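PDB 3E4G: ATP synthase subunit s, mitochondrial from Bos taurus, which regulates the mitochondrial ATP synthase, is needed for its proton conduction and promotes ATP synthesis by blocking a proton leak. Local coordinates for residues 8-12 / 30-34; 37-43 / 61-67; 103-108 / 134-138. The protein carries 1 engineered substitution. All blocks are in the same frame, centred on the assembly; numbering follows the deposited sequence.

Interactions 1 and 2 follow each other along the chain and touch: Leu31 and Leu32 of helix 23-33 pack on strand 37-40. Interaction 3 lies on the opposite side of the chain's centre and touches neither. All three are partly buried, and each mixes buried and partly exposed residues. Interaction 1 joins two helix ends of the N-terminal domain, mainly through an arginine on a backbone carbonyl. Interaction 2 pairs two strands at one edge of the sheet and is rich in backbone bonds and waters. Interaction 3 sets one leucine-rich repeat against the next and relies on van der Waals contact. Its centre is about 20 Å from that of interaction 2.

Interaction 1 (8-12 / 30-34); sequences AVFNK and WLLRC
Arg33 grips the carbonyl oxygen of Phe10 side-on, with two nitrogens on one atom. Arg33 NE lies 2.8 Å from Phe10 O, and Arg33 NH2 is 3.0 Å from the same oxygen. Both donors come from one face of the carbonyl. NE is tilted 22° from the carbonyl plane, whereas NH2 stands above it. The oxygen itself lies in the guanidinium plane. Arg33 CG is tucked between the N and C of its own backbone (chi1 75°), and from there the straight chain to NE brings the guanidinium alongside Phe10 O. Trp30 CA lies over the centre of one guanidinium face. The Phe10 ring turns its edge to the same helix: Phe10 CE1 is 3.2 Å from Arg33 O, which lies in the ring plane. Cys34 SG rests against Phe10 CB at 3.9 Å. The Trp30 ring also comes edge-on, and its CD1 is 3.5 Å from Phe10 O. The carbonyl at the end of helix 2-11 is thus surrounded by Arg33, Trp30 and Cys34. The contact belongs to the N-terminal domain and joins the C-terminal ends of helices 2-11 and 23-33. Beyond it, Trp30 stacks on His80 and meets Phe78 edge-to-face. Cys34 O accepts a bond from Ser71, while Leu31 and Leu32 of helix 23-33 pack on Val38 of strand 37-40.

Interaction 2 (37-43 / 61-67); sequences MVRYHGQ and YKIQAID
Arg39 and Gln64 meet at a classic beta bulge in the antiparallel pair of strands 37-40 and 63-67. This pair forms one edge of the sheet of the leucine-rich repeat domain. At the bulge Gln64 and Ala65 both face Arg39. The one carbonyl takes two donors: Arg39 O accepts from Gln64 N at 2.9 Å and from Ala65 N at 3.1 Å. Beyond the bulge, His41 N donates to Lys62 O.

The side chain of Gln64 can be followed outward. Gln64 CB lies over the centre of the His41 ring, 3.5 Å from its centroid, as a CH-pi contact. CG is anti to the backbone N (chi1 -178°), and the extended chain carries it across the ring toward His41 CE1. Gln64 CD lies on the same face, out past the ND1-CE1 edge, with the amide stacked at 27° between planes. At the tip the two branches part. Gln64 OE1 accepts from Arg39 NH1 at 2.9 Å and more weakly from Arg39 NH2, and it lies in the guanidinium plane. Gln64 NE2 passes beyond the ring edge at His41 CE1 and hydrogen-bonds Glu88 OE1. His41 NE2 is held by Tyr86 O.

The Tyr40 ring takes Tyr61 CB over the centre of one face, 3.6 Å from the centroid. Tyr40 CE1 touches Ile63 CG1, and its hydroxyl bonds Ser28 of helix 23-33. Arg39 NH1 has a second bond, to Gln43 O. A water donates to Gln64 OE1 at 2.7 Å and accepts from Gly42 N.

Interaction 3 (103-108 / 134-138); sequences LERLSQ and ALHHF
Ala134 opens the second segment by pressing on Ser107 and Glu104. Ala134 CB is 3.9 Å from Ser107 OG and 4.1 Å from Glu104 CG. Ala134 O comes closer still, 3.2 Å from Ser107 CB. The serine hydroxyl is turned back to its own helix, where OG donates to Glu104 O at 2.7 Å. The torsion that allows this sets OG between the backbone N and the carbonyl carbon (chi1 73°). Gln108 N reaches the same carbonyl from the same face. The carboxylate of Glu104 leads elsewhere, to a salt bridge with Lys130.

Leu135 comes next and turns inward. Leu135 CD2 meets Leu103 CB at 4.4 Å, and both leucines also pack on Met119 and Ile121 of strand 118-122. At His137 the CB lies 3.3 Å from Ser107 O, an oxygen that also accepts from Gln113. The imidazole stands beside the Gln108 amide, with planes 77° apart. His136 NE2 lies over the rim of one of its faces.

Phe138 closes the segment. It brings the edge of its ring to the helix: Phe138 CE1 is 3.5 Å from Leu106 O, which lies near the ring plane. CZ reaches Leu106 CB at 4.2 Å. Both side chains also pack on Leu112 of helix 110-115.

Thus helix 100-107, within LRR 3, lies against the 3-10 turn 135-137 of LRR 4. Helical segments of successive repeats packed side by side, with leucines turned toward the parallel strands, fit the convex side of a leucine-rich repeat fold.

Interaction 1 (8-12 / 30-34)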
loop_
_atom_site.group_PDB
_atom_site.type_symbol
_atom_site.label_atom_id
_atom_site.label_comp_id
_atom_site.label_asym_id
_atom_site.label_seq_id
_atom_site.Cartn_x
_atom_site.Cartn_y
_atom_site.Cartn_z
ATOM N N ALA A 8 -12.688 9.090 7.397
ATOM C CA ALA A 8 -13.430 8.117 6.655
ATOM C C ALA A 8 -13.762 8.627 5.255
ATOM O O ALA A 8 -13.597 7.858 4.285
ATOM C CB ALA A 8 -14.724 7.714 7.398
ATOM N N VAL A 9 -14.212 9.845 5.094
ATOM C CA VAL A 9 -14.580 10.328 3.775
ATOM C C VAL A 9 -13.325 10.561 2.905
ATOM O O VAL A 9 -13.436 10.487 1.678
ATOM C CB VAL A 9 -15.489 11.555 3.856
ATOM C CG1 VAL A 9 -14.789 12.820 4.157
ATOM C CG2 VAL A 9 -16.472 11.576 2.788
ATOM N N PHE A 10 -12.192 10.861 3.509
ATOM C CA PHE A 10 -10.938 10.896 2.721
ATOM C C PHE A 10 -10.652 9.537 2.098
ATOM O O PHE A 10 -10.046 9.443 1.013
ATOM C CB PHE A 10 -9.765 11.387 3.558
ATOM C CG PHE A 10 -9.568 12.884 3.465
ATOM C CD1 PHE A 10 -8.394 13.423 2.942
ATOM C CD2 PHE A 10 -10.576 13.790 3.885
ATOM C CE1 PHE A 10 -8.171 14.765 2.798
ATOM C CE2 PHE A 10 -10.370 15.152 3.762
ATOM C CZ PHE A 10 -9.170 15.668 3.259
ATOM N N ASN A 11 -10.984 8.493 2.810
ATOM C CA ASN A 11 -10.692 7.103 2.376
ATOM C C ASN A 11 -11.773 6.484 1.528
ATOM O O ASN A 11 -11.471 5.574 0.732
ATOM C CB ASN A 11 -10.374 6.226 3.595
ATOM C CG ASN A 11 -8.957 6.439 4.050
ATOM O OD1 ASN A 11 -8.706 7.173 5.080
ATOM N ND2 ASN A 11 -8.021 5.869 3.376
ATOM N N LYS A 12 -13.032 6.883 1.669
ATOM C CA LYS A 12 -14.125 6.153 1.051
ATOM C C LYS A 12 -14.026 6.143 -0.461
ATOM O O LYS A 12 -13.776 7.189 -1.083
ATOM C CB LYS A 12 -15.470 6.783 1.504
ATOM C CG LYS A 12 -16.685 6.072 0.925
ATOM C CD LYS A 12 -18.000 6.645 1.489
ATOM C CE LYS A 12 -19.211 6.094 0.899
ATOM N NZ LYS A 12 -19.335 4.710 1.142
ATOM N N TRP A 30 -7.135 9.340 -4.394
ATOM C CA TRP A 30 -7.226 8.855 -3.009
ATOM C C TRP A 30 -5.880 8.987 -2.296
ATOM O O TRP A 30 -5.773 9.550 -1.197
ATOM C CB TRP A 30 -7.711 7.394 -2.994
ATOM C CG TRP A 30 -7.489 6.698 -1.705
ATOM C CD1 TRP A 30 -7.943 7.017 -0.455
ATOM C CD2 TRP A 30 -6.682 5.516 -1.522
ATOM N NE1 TRP A 30 -7.505 6.116 0.473
ATOM C CE2 TRP A 30 -6.718 5.168 -0.162
ATOM C CE3 TRP A 30 -5.945 4.706 -2.420
ATOM C CZ2 TRP A 30 -6.015 4.077 0.367
ATOM C CZ3 TRP A 30 -5.271 3.622 -1.914
ATOM C CH2 TRP A 30 -5.277 3.320 -0.554
ATOM N N LEU A 31 -4.831 8.461 -2.925
ATOM C CA LEU A 31 -3.517 8.475 -2.253
ATOM C C LEU A 31 -3.052 9.894 -2.021
ATOM O O LEU A 31 -2.639 10.251 -0.906
ATOM C CB LEU A 31 -2.526 7.643 -3.070
ATOM C CG LEU A 31 -2.789 6.136 -2.852
ATOM C CD1 LEU A 31 -2.265 5.276 -4.006
ATOM C CD2 LEU A 31 -2.208 5.644 -1.537
ATOM N N LEU A 32 -3.099 10.744 -3.051
ATOM C CA LEU A 32 -2.540 12.080 -2.837
ATOM C C LEU A 32 -3.427 12.901 -1.869
ATOM O O LEU A 32 -2.884 13.647 -1.051
ATOM C CB LEU A 32 -2.265 12.847 -4.123
ATOM C CG LEU A 32 -0.883 12.556 -4.741
ATOM C CD1 LEU A 32 -0.688 11.082 -5.191
ATOM C CD2 LEU A 32 -0.702 13.494 -5.960
ATOM N N ARG A 33 -4.753 12.757 -1.908
ATOM C CA ARG A 33 -5.573 13.542 -0.961
ATOM C C ARG A 33 -5.292 13.101 0.468
ATOM O O ARG A 33 -5.479 13.883 1.415
ATOM C CB ARG A 33 -7.088 13.508 -1.311
ATOM C CG ARG A 33 -7.788 12.216 -0.982
ATOM C CD ARG A 33 -9.035 12.075 -1.833
ATOM N NE ARG A 33 -9.826 10.926 -1.400
ATOM C CZ ARG A 33 -10.590 10.181 -2.190
ATOM N NH1 ARG A 33 -10.714 10.494 -3.488
ATOM N NH2 ARG A 33 -11.213 9.121 -1.688
ATOM N N CYS A 34 -4.848 11.833 0.655
ATOM C CA CYS A 34 -4.519 11.285 1.946
ATOM C C CYS A 34 -3.042 11.446 2.304
ATOM O O CYS A 34 -2.578 10.831 3.285
ATOM C CB CYS A 34 -4.925 9.798 2.023
ATOM S SG CYS A 34 -6.694 9.522 2.045
#

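Interaction 2 (37-43 / 61-67)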
loop_
_atom_site.group_PDB
_atom_site.type_symbol
_atom_site.label_atom_id
_atom_site.label_comp_id
_atom_site.label_asym_id
_atom_site.label_seq_id
_atom_site.Cartn_x
_atom_site.Cartn_y
_atom_site.Cartn_z
ATOM N N MET A 37 1.988 9.547 -2.059
ATOM C CA MET A 37 2.535 9.879 -3.402
ATOM C C MET A 37 2.468 8.590 -4.253
ATOM O O MET A 37 2.500 7.472 -3.741
ATOM C CB MET A 37 4.011 10.334 -3.281
ATOM C CG MET A 37 4.201 11.542 -2.381
ATOM S SD MET A 37 5.982 11.914 -2.276
ATOM C CE MET A 37 5.953 13.266 -1.125
ATOM N N VAL A 38 2.395 8.810 -5.572
ATOM C CA VAL A 38 2.449 7.679 -6.518
ATOM C C VAL A 38 3.429 8.022 -7.644
ATOM O O VAL A 38 3.671 9.202 -7.945
ATOM C CB VAL A 38 1.089 7.341 -7.156
ATOM C CG1 VAL A 38 0.049 6.991 -6.027
ATOM C CG2 VAL A 38 0.524 8.384 -8.080
ATOM N N ARG A 39 3.934 6.988 -8.284
ATOM C CA ARG A 39 4.789 7.158 -9.475
ATOM C C ARG A 39 4.276 6.196 -10.529
ATOM O O ARG A 39 4.045 5.000 -10.250
ATOM C CB ARG A 39 6.247 6.857 -9.169
ATOM C CG ARG A 39 7.150 7.187 -10.371
ATOM C CD ARG A 39 8.616 6.889 -10.121
ATOM N NE ARG A 39 8.870 5.509 -9.728
ATOM C CZ ARG A 39 8.672 4.453 -10.520
ATOM N NH1 ARG A 39 8.326 4.623 -11.824
ATOM N NH2 ARG A 39 8.780 3.242 -10.036
ATOM N N TYR A 40 4.069 6.729 -11.734
ATOM C CA TYR A 40 3.529 5.915 -12.848
ATOM C C TYR A 40 4.646 5.182 -13.578
ATOM O O TYR A 40 5.799 5.622 -13.704
ATOM C CB TYR A 40 2.795 6.831 -13.831
ATOM C CG TYR A 40 1.624 7.523 -13.197
ATOM C CD1 TYR A 40 0.643 6.796 -12.514
ATOM C CD2 TYR A 40 1.462 8.924 -13.269
ATOM C CE1 TYR A 40 -0.438 7.430 -11.924
ATOM C CE2 TYR A 40 0.389 9.541 -12.701
ATOM C CZ TYR A 40 -0.570 8.795 -12.018
ATOM O OH TYR A 40 -1.630 9.473 -11.438
ATOM N N HIS A 41 4.241 4.003 -14.114
ATOM C CA HIS A 41 5.104 3.305 -15.082
ATOM C C HIS A 41 5.524 4.298 -16.155
ATOM O O HIS A 41 4.738 5.042 -16.705
ATOM C CB HIS A 41 4.331 2.160 -15.731
ATOM C CG HIS A 41 4.280 0.962 -14.883
ATOM N ND1 HIS A 41 5.301 0.047 -14.855
ATOM C CD2 HIS A 41 3.320 0.542 -13.973
ATOM C CE1 HIS A 41 4.979 -0.881 -13.980
ATOM N NE2 HIS A 41 3.799 -0.599 -13.400
ATOM N N GLY A 42 6.842 4.214 -16.461
ATOM C CA GLY A 42 7.437 5.037 -17.530
ATOM C C GLY A 42 7.835 6.408 -17.116
ATOM O O GLY A 42 8.381 7.153 -17.943
ATOM N N GLN A 43 7.609 6.801 -15.847
ATOM C CA GLN A 43 7.980 8.129 -15.394
ATOM C C GLN A 43 8.962 8.031 -14.240
ATOM O O GLN A 43 8.843 7.213 -13.322
ATOM C CB GLN A 43 6.762 8.929 -14.981
ATOM C CG GLN A 43 5.772 9.028 -16.122
ATOM C CD GLN A 43 4.770 10.102 -15.894
ATOM O OE1 GLN A 43 4.361 10.420 -14.778
ATOM N NE2 GLN A 43 4.396 10.750 -17.001
ATOM N N TYR A 61 -2.068 6.451 -17.595
ATOM C CA TYR A 61 -1.043 6.384 -16.532
ATOM C C TYR A 61 -1.403 5.270 -15.561
ATOM O O TYR A 61 -2.538 5.199 -15.055
ATOM C CB TYR A 61 -0.906 7.726 -15.851
ATOM C CG TYR A 61 -0.319 8.756 -16.762
ATOM C CD1 TYR A 61 0.977 8.612 -17.205
ATOM C CD2 TYR A 61 -1.106 9.807 -17.272
ATOM C CE1 TYR A 61 1.477 9.548 -18.164
ATOM C CE2 TYR A 61 -0.639 10.758 -18.209
ATOM C CZ TYR A 61 0.596 10.601 -18.549
ATOM O OH TYR A 61 1.151 11.509 -19.540
ATOM N N LYS A 62 -0.426 4.420 -15.325
ATOM C CA LYS A 62 -0.619 3.226 -14.472
ATOM C C LYS A 62 0.336 3.320 -13.300
ATOM O O LYS A 62 1.552 3.495 -13.464
ATOM C CB LYS A 62 -0.308 1.952 -15.243
ATOM C CG LYS A 62 -1.114 1.794 -16.562
ATOM C CD LYS A 62 -2.623 1.828 -16.364
ATOM C CE LYS A 62 -3.314 1.576 -17.716
ATOM N NZ LYS A 62 -4.808 1.673 -17.563
ATOM N N ILE A 63 -0.198 3.191 -12.083
ATOM C CA ILE A 63 0.656 3.231 -10.894
ATOM C C ILE A 63 1.650 2.087 -10.883
ATOM O O ILE A 63 1.235 0.907 -10.963
ATOM C CB ILE A 63 -0.205 3.237 -9.607
ATOM C CG1 ILE A 63 -1.118 4.473 -9.570
ATOM C CG2 ILE A 63 0.687 3.134 -8.372
ATOM C CD1 ILE A 63 -2.192 4.400 -8.448
ATOM N N GLN A 64 2.917 2.407 -10.727
ATOM C CA GLN A 64 3.966 1.425 -10.493
ATOM C C GLN A 64 4.373 1.359 -9.037
ATOM O O GLN A 64 4.674 0.287 -8.497
ATOM C CB GLN A 64 5.229 1.747 -11.373
ATOM C CG GLN A 64 6.313 0.707 -11.184
ATOM C CD GLN A 64 7.411 0.834 -12.278
ATOM O OE1 GLN A 64 7.671 1.941 -12.745
ATOM N NE2 GLN A 64 8.013 -0.285 -12.651
ATOM N N ALA A 65 4.490 2.533 -8.381
ATOM C CA ALA A 65 4.996 2.618 -7.018
ATOM C C ALA A 65 4.118 3.579 -6.226
ATOM O O ALA A 65 3.635 4.584 -6.728
ATOM C CB ALA A 65 6.456 3.096 -7.016
ATOM N N ILE A 66 3.979 3.242 -4.936
ATOM C CA ILE A 66 3.241 4.035 -3.960
ATOM C C ILE A 66 4.151 4.308 -2.799
ATOM O O ILE A 66 4.820 3.396 -2.302
ATOM C CB ILE A 66 1.977 3.289 -3.483
ATOM C CG1 ILE A 66 1.030 3.076 -4.683
ATOM C CG2 ILE A 66 1.303 4.030 -2.319
ATOM C CD1 ILE A 66 -0.110 2.085 -4.391
ATOM N N ASP A 67 4.184 5.573 -2.331
ATOM C CA ASP A 67 4.958 5.945 -1.159
ATOM C C ASP A 67 4.029 6.713 -0.238
ATOM O O ASP A 67 3.749 7.905 -0.494
ATOM C CB ASP A 67 6.188 6.784 -1.531
ATOM C CG ASP A 67 6.989 7.199 -0.353
ATOM O OD1 ASP A 67 6.550 6.966 0.801
ATOM O OD2 ASP A 67 8.105 7.740 -0.614
HETATM O O HOH W 1 1.973 4.636 -16.893
HETATM O O HOH W 2 8.847 2.770 -15.070
HETATM O O HOH W 3 2.819 13.288 -17.370
#

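Interaction 3 (103-108 / 134-138)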
loop_
_atom_site.group_PDB
_atom_site.type_symbol
_atom_site.label_atom_id
_atom_site.label_comp_id
_atom_site.label_asym_id
_atom_site.label_seq_id
_atom_site.Cartn_x
_atom_site.Cartn_y
_atom_site.Cartn_z
ATOM N N LEU A 103 -3.448 -4.654 5.916
ATOM C CA LEU A 103 -2.492 -5.556 5.260
ATOM C C LEU A 103 -3.197 -6.826 4.771
ATOM O O LEU A 103 -2.926 -7.338 3.684
ATOM C CB LEU A 103 -1.348 -5.904 6.184
ATOM C CG LEU A 103 -0.529 -4.659 6.627
ATOM C CD1 LEU A 103 0.601 -5.099 7.557
ATOM C CD2 LEU A 103 0.019 -3.883 5.445
ATOM N N GLU A 104 -4.157 -7.344 5.575
ATOM C CA GLU A 104 -4.971 -8.484 5.191
ATOM C C GLU A 104 -5.758 -8.121 3.921
ATOM O O GLU A 104 -5.774 -8.924 2.940
ATOM C CB GLU A 104 -5.885 -8.904 6.319
ATOM C CG GLU A 104 -5.142 -9.521 7.459
ATOM C CD GLU A 104 -5.889 -9.601 8.766
ATOM O OE1 GLU A 104 -6.977 -9.032 8.888
ATOM O OE2 GLU A 104 -5.353 -10.217 9.681
ATOM N N ARG A 105 -6.449 -6.987 3.903
ATOM C CA ARG A 105 -7.213 -6.584 2.748
ATOM C C ARG A 105 -6.350 -6.516 1.480
ATOM O O ARG A 105 -6.702 -7.004 0.405
ATOM C CB ARG A 105 -7.896 -5.214 3.031
ATOM C CG ARG A 105 -8.837 -4.614 1.976
ATOM C CD ARG A 105 -9.474 -3.288 2.430
ATOM N NE ARG A 105 -10.375 -3.486 3.537
ATOM C CZ ARG A 105 -11.603 -4.098 3.470
ATOM N NH1 ARG A 105 -12.183 -4.297 2.288
ATOM N NH2 ARG A 105 -12.211 -4.432 4.547
ATOM N N LEU A 106 -5.173 -5.898 1.635
ATOM C CA LEU A 106 -4.213 -5.822 0.479
ATOM C C LEU A 106 -3.814 -7.217 0.003
ATOM O O LEU A 106 -3.737 -7.498 -1.204
ATOM C CB LEU A 106 -2.980 -5.091 0.901
ATOM C CG LEU A 106 -3.112 -3.538 0.998
ATOM C CD1 LEU A 106 -1.870 -2.988 1.696
ATOM C CD2 LEU A 106 -3.249 -2.922 -0.341
ATOM N N SER A 107 -3.499 -8.092 0.956
ATOM C CA SER A 107 -2.940 -9.426 0.632
ATOM C C SER A 107 -3.932 -10.248 -0.161
ATOM O O SER A 107 -3.503 -11.191 -0.854
ATOM C CB SER A 107 -2.538 -10.161 1.879
ATOM O OG SER A 107 -3.665 -10.634 2.622
ATOM N N GLN A 108 -5.228 -9.993 -0.007
ATOM C CA GLN A 108 -6.298 -10.747 -0.665
ATOM C C GLN A 108 -6.663 -10.287 -2.053
ATOM O O GLN A 108 -7.485 -10.897 -2.729
ATOM C CB GLN A 108 -7.564 -10.733 0.261
ATOM C CG GLN A 108 -7.315 -11.571 1.510
ATOM C CD GLN A 108 -7.210 -12.955 1.209
ATOM O OE1 GLN A 108 -6.359 -13.717 1.811
ATOM N NE2 GLN A 108 -8.046 -13.504 0.363
ATOM N N ALA A 134 0.304 -12.099 6.723
ATOM C CA ALA A 134 -0.615 -12.029 5.632
ATOM C C ALA A 134 0.064 -11.752 4.245
ATOM O O ALA A 134 -0.431 -12.135 3.191
ATOM C CB ALA A 134 -1.696 -11.034 5.924
ATOM N N LEU A 135 1.208 -11.061 4.307
ATOM C CA LEU A 135 1.934 -10.701 3.070
ATOM C C LEU A 135 2.480 -11.886 2.318
ATOM O O LEU A 135 2.930 -11.721 1.164
ATOM C CB LEU A 135 3.039 -9.692 3.372
ATOM C CG LEU A 135 2.538 -8.438 4.112
ATOM C CD1 LEU A 135 3.782 -7.587 4.520
ATOM C CD2 LEU A 135 1.473 -7.651 3.244
ATOM N N HIS A 136 2.443 -13.075 2.926
ATOM C CA HIS A 136 2.906 -14.274 2.183
ATOM C C HIS A 136 2.069 -14.514 0.918
ATOM O O HIS A 136 2.571 -15.173 -0.017
ATOM C CB HIS A 136 2.915 -15.510 3.069
ATOM C CG HIS A 136 1.622 -16.128 3.279
ATOM N ND1 HIS A 136 0.721 -15.774 4.253
ATOM C CD2 HIS A 136 1.116 -17.215 2.660
ATOM C CE1 HIS A 136 -0.337 -16.589 4.158
ATOM N NE2 HIS A 136 -0.135 -17.449 3.169
ATOM N N HIS A 137 0.883 -13.956 0.820
ATOM C CA HIS A 137 0.090 -14.124 -0.419
ATOM C C HIS A 137 0.693 -13.351 -1.578
ATOM O O HIS A 137 0.287 -13.602 -2.737
ATOM C CB HIS A 137 -1.344 -13.660 -0.216
ATOM C CG HIS A 137 -2.077 -14.550 0.722
ATOM N ND1 HIS A 137 -2.393 -15.908 0.461
ATOM C CD2 HIS A 137 -2.527 -14.288 1.931
ATOM C CE1 HIS A 137 -2.944 -16.417 1.530
ATOM N NE2 HIS A 137 -3.165 -15.442 2.396
ATOM N N PHE A 138 1.605 -12.410 -1.348
ATOM C CA PHE A 138 2.335 -11.714 -2.420
ATOM C C PHE A 138 3.426 -12.628 -2.902
ATOM O O PHE A 138 4.602 -12.529 -2.567
ATOM C CB PHE A 138 2.830 -10.351 -1.942
ATOM C CG PHE A 138 1.772 -9.344 -1.685
ATOM C CD1 PHE A 138 0.441 -9.460 -2.106
ATOM C CD2 PHE A 138 2.122 -8.120 -1.055
ATOM C CE1 PHE A 138 -0.445 -8.444 -1.946
ATOM C CE2 PHE A 138 1.190 -7.121 -0.868
ATOM C CZ PHE A 138 -0.093 -7.279 -1.309
#